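Local coordinates for protein beta-galactosidase (Trichoderma reesei, PDB 3OG2) that probably hydrolyses terminal non-reducing beta-D-galactose residues from beta-D-galactosides, as a glycoprotein of glycoside hydrolase family 35, at residues A[457-461]-A[471-476]; A[369-373]-A[576-580]. All blocks are in the same frame, centred on the assembly; numbering follows the deposited sequence.

Overall arrangement
The two contacts are neighbours, their centres about 9 Å apart, and they touch. Along the chain the order is 369-373, 457-461, 471-476, 576-580, so both halves of interaction 1 fall between the two halves of interaction 2. Interaction 1 joins strands 450-459 and 470-476, which belong to two different sheets of domain 2. Interaction 2 joins the C-terminal part of helix 357-370, a helix that packs with the TIM-barrel region, to a loop of domain 3. Tyr457 with Ser372 and Asn475 with Pro579 make polar links between them. Three parts of the enzyme thus meet at one junction, away from the galactose-binding residues.

Interaction 1 (A[457-461]-A[471-476]); sequences YPVGK and IFTWNE
Trp474 lies with one face against the backbone of 458-460. Val459 CA sits 3.9 Å from the centroid of its six-membered ring, a CH-pi contact almost on the ring normal, and Gly460 N comes over the same face, 3.2 Å from Trp474 CZ3. On that same side, Val459 CG1 packs against Trp474 CB at 3.8 Å. At the indole edge, near its plane, stands Tyr457 OH; the bond from Trp474 NE1 to Tyr457 OH is weak, 3.3 Å long and bent. The stronger partner of the indole N-H is Val371 O, and that of the phenol oxygen is Ser372 OG. The phenol and indole planes are nearly perpendicular (87°), but the rings meet obliquely. Ile471 CD1 lies over one face of the phenol in a CH-pi contact, 4.0 Å from the Tyr457 ring centroid. With chi1 at 64°, Trp474 CG stands between its own N and carbonyl carbon, which lays the indole along the 458-460 backbone. An alanine in place of Trp474 would probably leave Val459 CA and Gly460 N without their aromatic floor and Val371 O without the indole N-H. At the turn, a water accepts from Lys461 N at 2.7 Å and donates weakly to Glu476 OE1; the lysine ammonium itself makes no salt bridge with this carboxylate. The two strand segments run at 50° to each other and belong to different sheets: Tyr457 and Val459 also rest on Leu464 of strand 462-467, Trp474 on Leu483 of strand 481-487, and Ile471 on Phe368 of helix 357-370.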
ATOM      1  N   TYR A 457     -33.876 -10.994  -4.049  1.00  9.77           N
ATOM      2  CA  TYR A 457     -32.463 -11.275  -4.291  1.00 10.05           C
ATOM      3  C   TYR A 457     -32.342 -12.692  -4.797  1.00  9.51           C
ATOM      4  O   TYR A 457     -32.709 -13.645  -4.074  1.00 11.35           O
ATOM      5  CB  TYR A 457     -31.707 -11.072  -2.974  1.00 10.04           C
ATOM      6  CG  TYR A 457     -30.226 -11.320  -3.113  1.00  9.50           C
ATOM      7  CD1 TYR A 457     -29.697 -12.618  -2.904  1.00 10.61           C
ATOM      8  CD2 TYR A 457     -29.350 -10.297  -3.466  1.00 10.39           C
ATOM      9  CE1 TYR A 457     -28.346 -12.863  -3.041  1.00 11.30           C
ATOM     10  CE2 TYR A 457     -27.997 -10.541  -3.581  1.00 10.21           C
ATOM     11  CZ  TYR A 457     -27.505 -11.821  -3.355  1.00 10.13           C
ATOM     12  OH  TYR A 457     -26.164 -12.092  -3.494  1.00 11.74           O
ATOM     13  N   PRO A 458     -31.808 -12.910  -5.989  1.00 10.70           N
ATOM     14  CA  PRO A 458     -31.733 -14.276  -6.497  1.00 11.31           C
ATOM     15  C   PRO A 458     -30.598 -15.090  -5.871  1.00 10.41           C
ATOM     16  O   PRO A 458     -29.439 -14.625  -5.736  1.00 11.96           O
ATOM     17  CB  PRO A 458     -31.430 -14.089  -7.996  1.00 14.48           C
ATOM     18  CG  PRO A 458     -30.956 -12.690  -8.122  1.00 18.90           C
ATOM     19  CD  PRO A 458     -31.337 -11.898  -6.933  1.00 13.11           C
ATOM     20  N   VAL A 459     -30.930 -16.303  -5.472  1.00 11.42           N
ATOM     21  CA  VAL A 459     -30.002 -17.255  -4.915  1.00 10.49           C
ATOM     22  C   VAL A 459     -30.078 -18.510  -5.767  1.00 12.23           C
ATOM     23  O   VAL A 459     -30.692 -19.547  -5.448  1.00 13.32           O
ATOM     24  CB  VAL A 459     -30.289 -17.546  -3.441  1.00 10.95           C
ATOM     25  CG1 VAL A 459     -29.219 -18.475  -2.835  1.00 12.78           C
ATOM     26  CG2 VAL A 459     -30.359 -16.242  -2.627  1.00 11.66           C
ATOM     27  N   GLY A 460     -29.514 -18.471  -6.967  1.00 15.51           N
ATOM     28  CA  GLY A 460     -29.638 -19.616  -7.886  1.00 19.36           C
ATOM     29  C   GLY A 460     -31.082 -19.745  -8.340  1.00 17.47           C
ATOM     30  O   GLY A 460     -31.737 -18.827  -8.844  1.00 21.86           O
ATOM     31  N   LYS A 461     -31.604 -20.946  -8.141  1.00 14.87           N
ATOM     32  CA  LYS A 461     -33.011 -21.157  -8.471  1.00 17.44           C
ATOM     33  C   LYS A 461     -33.932 -20.606  -7.403  1.00 16.34           C
ATOM     34  O   LYS A 461     -35.129 -20.635  -7.714  1.00 24.18           O
ATOM     35  CB  LYS A 461     -33.204 -22.672  -8.701  1.00 22.16           C
ATOM     36  CG  LYS A 461     -32.511 -22.991 -10.027  1.00 27.23           C
ATOM     37  CD  LYS A 461     -32.684 -24.365 -10.590  1.00 42.34           C
ATOM     38  CE  LYS A 461     -31.683 -24.624 -11.720  1.00 45.49           C
ATOM     39  NZ  LYS A 461     -31.974 -23.767 -12.916  1.00 70.84           N
ATOM     40  N   ILE A 471     -25.689 -10.783   3.264  1.00  9.43           N
ATOM     41  CA  ILE A 471     -25.257 -11.977   2.561  1.00  8.46           C
ATOM     42  C   ILE A 471     -23.741 -12.002   2.520  1.00  8.12           C
ATOM     43  O   ILE A 471     -23.111 -11.016   2.120  1.00 10.55           O
ATOM     44  CB  ILE A 471     -25.808 -11.945   1.130  1.00 10.64           C
ATOM     45  CG1 ILE A 471     -27.318 -12.115   1.124  1.00 15.26           C
ATOM     46  CG2 ILE A 471     -25.184 -13.034   0.246  1.00 11.54           C
ATOM     47  CD1 ILE A 471     -28.126 -11.012   0.621  1.00 29.74           C
ATOM     48  N   PHE A 472     -23.161 -13.089   2.966  1.00  7.80           N
ATOM     49  CA  PHE A 472     -21.716 -13.325   2.831  1.00  8.22           C
ATOM     50  C   PHE A 472     -21.432 -13.972   1.474  1.00  7.60           C
ATOM     51  O   PHE A 472     -20.620 -13.489   0.689  1.00  8.92           O
ATOM     52  CB  PHE A 472     -21.202 -14.176   4.015  1.00  8.40           C
ATOM     53  CG  PHE A 472     -19.764 -14.570   3.755  1.00  8.16           C
ATOM     54  CD1 PHE A 472     -18.748 -13.604   3.844  1.00  9.74           C
ATOM     55  CD2 PHE A 472     -19.425 -15.869   3.424  1.00  9.56           C
ATOM     56  CE1 PHE A 472     -17.433 -13.967   3.602  1.00 10.75           C
ATOM     57  CE2 PHE A 472     -18.097 -16.223   3.177  1.00  9.41           C
ATOM     58  CZ  PHE A 472     -17.090 -15.277   3.283  1.00  9.75           C
ATOM     59  N   THR A 473     -22.105 -15.078   1.170  1.00  7.96           N
ATOM     60  CA  THR A 473     -21.938 -15.736  -0.122  1.00  7.31           C
ATOM     61  C   THR A 473     -23.113 -16.648  -0.366  1.00  7.51           C
ATOM     62  O   THR A 473     -23.911 -16.932   0.572  1.00  9.19           O
ATOM     63  CB  THR A 473     -20.611 -16.529  -0.190  1.00  7.88           C
ATOM     64  OG1 THR A 473     -20.303 -16.797  -1.565  1.00  8.83           O
ATOM     65  CG2 THR A 473     -20.697 -17.875   0.538  1.00  9.13           C
ATOM     66  N   TRP A 474     -23.219 -17.132  -1.590  1.00  8.47           N
ATOM     67  CA  TRP A 474     -24.149 -18.249  -1.841  1.00  8.69           C
ATOM     68  C   TRP A 474     -23.599 -18.961  -3.069  1.00  8.32           C
ATOM     69  O   TRP A 474     -22.878 -18.336  -3.855  1.00  9.28           O
ATOM     70  CB  TRP A 474     -25.594 -17.794  -2.060  1.00  9.23           C
ATOM     71  CG  TRP A 474     -25.767 -16.950  -3.284  1.00  8.74           C
ATOM     72  CD1 TRP A 474     -25.704 -15.582  -3.325  1.00 11.47           C
ATOM     73  CD2 TRP A 474     -26.015 -17.388  -4.621  1.00 10.61           C
ATOM     74  NE1 TRP A 474     -25.893 -15.140  -4.611  1.00 13.65           N
ATOM     75  CE2 TRP A 474     -26.084 -16.222  -5.425  1.00 12.93           C
ATOM     76  CE3 TRP A 474     -26.163 -18.665  -5.192  1.00 11.25           C
ATOM     77  CZ2 TRP A 474     -26.314 -16.325  -6.784  1.00 15.64           C
ATOM     78  CZ3 TRP A 474     -26.396 -18.763  -6.566  1.00 15.29           C
ATOM     79  CH2 TRP A 474     -26.465 -17.572  -7.338  1.00 16.68           C
ATOM     80  N   ASN A 475     -23.925 -20.250  -3.222  1.00  8.09           N
ATOM     81  CA  ASN A 475     -23.587 -20.927  -4.454  1.00  9.14           C
ATOM     82  C   ASN A 475     -24.525 -22.111  -4.624  1.00  9.29           C
ATOM     83  O   ASN A 475     -25.067 -22.665  -3.675  1.00 10.52           O
ATOM     84  CB  ASN A 475     -22.102 -21.405  -4.463  1.00 11.04           C
ATOM     85  CG  ASN A 475     -21.607 -21.405  -5.901  1.00 16.58           C
ATOM     86  OD1 ASN A 475     -22.392 -21.427  -6.911  1.00 17.82           O
ATOM     87  ND2 ASN A 475     -20.331 -21.280  -6.106  1.00 14.88           N
ATOM     88  N   GLU A 476     -24.719 -22.471  -5.883  1.00 12.85           N
ATOM     89  CA  GLU A 476     -25.462 -23.656  -6.310  1.00 16.22           C
ATOM     90  C   GLU A 476     -24.445 -24.777  -6.504  1.00 19.17           C
ATOM     91  O   GLU A 476     -23.663 -24.723  -7.442  1.00 24.81           O
ATOM     92  CB  GLU A 476     -26.223 -23.331  -7.595  1.00 24.72           C
ATOM     93  CG  GLU A 476     -27.002 -24.593  -8.019  1.00 35.27           C
ATOM     94  CD  GLU A 476     -28.005 -24.387  -9.117  1.00 45.87           C
ATOM     95  OE1 GLU A 476     -28.409 -23.231  -9.358  1.00 48.88           O
ATOM     96  OE2 GLU A 476     -28.382 -25.420  -9.695  1.00 74.61           O
TER
HETATM   97  O   HOH W   1     -30.140 -22.976  -7.068  1.00 20.02           O

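Interaction 2 (A[369-373]-A[576-580])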
ATOM      1  N   LEU A 369     -20.316  -8.731  -2.905  1.00  7.76           N
ATOM      2  CA  LEU A 369     -20.542  -8.100  -4.223  1.00  7.52           C
ATOM      3  C   LEU A 369     -20.348  -9.116  -5.346  1.00  7.54           C
ATOM      4  O   LEU A 369     -21.088  -9.054  -6.342  1.00  8.93           O
ATOM      5  CB  LEU A 369     -19.629  -6.898  -4.423  1.00  9.71           C
ATOM      6  CG  LEU A 369     -20.066  -5.630  -3.639  1.00 10.57           C
ATOM      7  CD1 LEU A 369     -19.047  -4.547  -3.784  1.00 15.60           C
ATOM      8  CD2 LEU A 369     -21.441  -5.140  -4.164  1.00 18.58           C
ATOM      9  N   LYS A 370     -19.414 -10.066  -5.196  1.00  7.71           N
ATOM     10  CA  LYS A 370     -19.143 -10.936  -6.344  1.00  7.61           C
ATOM     11  C   LYS A 370     -20.234 -11.970  -6.589  1.00  7.66           C
ATOM     12  O   LYS A 370     -20.211 -12.626  -7.627  1.00  8.46           O
ATOM     13  CB  LYS A 370     -17.763 -11.536  -6.221  1.00  7.95           C
ATOM     14  CG  LYS A 370     -17.636 -12.568  -5.103  1.00  8.01           C
ATOM     15  CD  LYS A 370     -16.160 -13.058  -5.017  1.00  9.42           C
ATOM     16  CE  LYS A 370     -15.764 -13.772  -6.273  1.00  9.15           C
ATOM     17  NZ  LYS A 370     -14.441 -14.487  -6.174  1.00  9.74           N
ATOM     18  N   VAL A 371     -21.211 -12.107  -5.674  1.00  7.52           N
ATOM     19  CA  VAL A 371     -22.334 -13.024  -5.943  1.00  7.48           C
ATOM     20  C   VAL A 371     -23.619 -12.237  -6.161  1.00  6.98           C
ATOM     21  O   VAL A 371     -24.705 -12.849  -6.166  1.00  8.65           O
ATOM     22  CB  VAL A 371     -22.466 -14.094  -4.824  1.00  7.95           C
ATOM     23  CG1 VAL A 371     -21.217 -14.966  -4.772  1.00  9.22           C
ATOM     24  CG2 VAL A 371     -22.757 -13.467  -3.446  1.00  9.05           C
ATOM     25  N   SER A 372     -23.527 -10.934  -6.427  1.00  8.46           N
ATOM     26  CA  SER A 372     -24.707 -10.068  -6.458  1.00  8.58           C
ATOM     27  C   SER A 372     -24.788  -9.251  -7.723  1.00  8.13           C
ATOM     28  O   SER A 372     -24.755  -8.023  -7.699  1.00  8.79           O
ATOM     29  CB  SER A 372     -24.683  -9.140  -5.214  1.00  9.32           C
ATOM     30  OG  SER A 372     -24.678  -9.908  -4.020  1.00  8.16           O
ATOM     31  N   PRO A 373     -24.897  -9.931  -8.867  1.00  9.80           N
ATOM     32  CA  PRO A 373     -24.908  -9.169 -10.145  1.00 10.74           C
ATOM     33  C   PRO A 373     -26.087  -8.227 -10.246  1.00  9.24           C
ATOM     34  O   PRO A 373     -25.985  -7.245 -10.998  1.00 10.83           O
ATOM     35  CB  PRO A 373     -25.045 -10.252 -11.200  1.00 15.83           C
ATOM     36  CG  PRO A 373     -25.489 -11.471 -10.477  1.00 14.72           C
ATOM     37  CD  PRO A 373     -24.990 -11.376  -9.072  1.00 12.52           C
ATOM     38  N   LEU A 576     -16.205 -14.325 -13.391  1.00 11.07           N
ATOM     39  CA  LEU A 576     -15.821 -13.383 -12.344  1.00 10.71           C
ATOM     40  C   LEU A 576     -16.908 -13.215 -11.287  1.00  9.31           C
ATOM     41  O   LEU A 576     -16.566 -13.114 -10.092  1.00 10.31           O
ATOM     42  CB  LEU A 576     -15.568 -11.971 -12.948  1.00 12.42           C
ATOM     43  CG  LEU A 576     -14.296 -11.895 -13.806  1.00 16.81           C
ATOM     44  CD1 LEU A 576     -14.257 -10.647 -14.646  1.00 21.06           C
ATOM     45  CD2 LEU A 576     -13.115 -11.987 -12.863  1.00 37.49           C
ATOM     46  N   MET A 577     -18.186 -13.214 -11.704  1.00  8.84           N
ATOM     47  CA  MET A 577     -19.298 -13.088 -10.775  1.00  8.96           C
ATOM     48  C   MET A 577     -19.914 -14.475 -10.585  1.00  8.47           C
ATOM     49  O   MET A 577     -19.997 -15.260 -11.549  1.00 10.02           O
ATOM     50  CB  MET A 577     -20.375 -12.153 -11.318  1.00 10.49           C
ATOM     51  CG  MET A 577     -19.868 -10.757 -11.645  1.00 10.25           C
ATOM     52  SD  MET A 577     -19.307  -9.789 -10.240  1.00 12.13           S
ATOM     53  CE  MET A 577     -20.942  -9.410  -9.543  1.00 16.46           C
ATOM     54  N   ASN A 578     -20.353 -14.797  -9.376  1.00  9.06           N
ATOM     55  CA  ASN A 578     -20.913 -16.158  -9.129  1.00  8.37           C
ATOM     56  C   ASN A 578     -20.006 -17.285  -9.619  1.00  9.07           C
ATOM     57  O   ASN A 578     -20.484 -18.261 -10.245  1.00 10.01           O
ATOM     58  CB  ASN A 578     -22.306 -16.315  -9.735  1.00  9.08           C
ATOM     59  CG  ASN A 578     -23.230 -15.269  -9.112  1.00 10.57           C
ATOM     60  OD1 ASN A 578     -23.709 -14.407  -9.849  1.00 23.80           O
ATOM     61  ND2 ASN A 578     -23.498 -15.312  -7.831  1.00 10.52           N
ATOM     62  N   PRO A 579     -18.719 -17.253  -9.321  1.00  8.36           N
ATOM     63  CA  PRO A 579     -17.853 -18.332  -9.824  1.00  8.81           C
ATOM     64  C   PRO A 579     -18.107 -19.643  -9.102  1.00  8.58           C
ATOM     65  O   PRO A 579     -18.571 -19.706  -7.938  1.00  9.68           O
ATOM     66  CB  PRO A 579     -16.456 -17.867  -9.395  1.00  9.55           C
ATOM     67  CG  PRO A 579     -16.731 -17.076  -8.123  1.00 10.32           C
ATOM     68  CD  PRO A 579     -17.968 -16.313  -8.482  1.00  9.60           C
ATOM     69  N   ASP A 580     -17.756 -20.754  -9.733  1.00  8.52           N
ATOM     70  CA  ASP A 580     -17.735 -22.036  -9.030  1.00  9.02           C
ATOM     71  C   ASP A 580     -16.753 -21.913  -7.877  1.00  8.95           C
ATOM     72  O   ASP A 580     -15.670 -21.307  -8.013  1.00  9.66           O
ATOM     73  CB  ASP A 580     -17.268 -23.130  -9.988  1.00 11.01           C
ATOM     74  CG  ASP A 580     -18.271 -23.438 -11.074  1.00 14.48           C
ATOM     75  OD1 ASP A 580     -19.396 -22.927 -11.045  1.00 17.87           O
ATOM     76  OD2 ASP A 580     -17.878 -24.223 -11.976  1.00 19.90           O
TER
HETATM   77  O   HOH W   2     -14.281 -14.546  -9.089  1.00 11.98           O
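Lys370 O takes one hydrogen bond from the 576-580 loop, from Asn578 N at 2.8 Å and nearly straight (166°), and Met577 CA adds a CA-H...O contact to the same Lys370 O at 3.3 Å. The neighbouring carbonyl is used as well. Asn578 ND2 gives a weak bond of 3.2 Å to Val371 O, while the other branch of the amide, Asn578 OD1, lies 3.4 Å from Pro373 CD. All this happens at the C-terminal part of helix 357-370 of the TIM-barrel part: Ser372 N still bonds to Leu369 O, and the chain goes on to the strands of the next sheet, with the 576-580 loop packed against it. Met577 folds back on itself, chi2 -65° and chi3 -74°, which swings its methyl CE to 3.2 Å from Leu369 O and beside Pro373 CA. Lys370 runs the other way, crossing Pro579 at about a right angle with its CE 3.9 Å from Pro579 CG; a water accepts from Lys370 NZ and donates to Leu576 O. Outside the pair, the two carboxylate oxygens of Glu38 take the N-H groups of Leu576 and Met577.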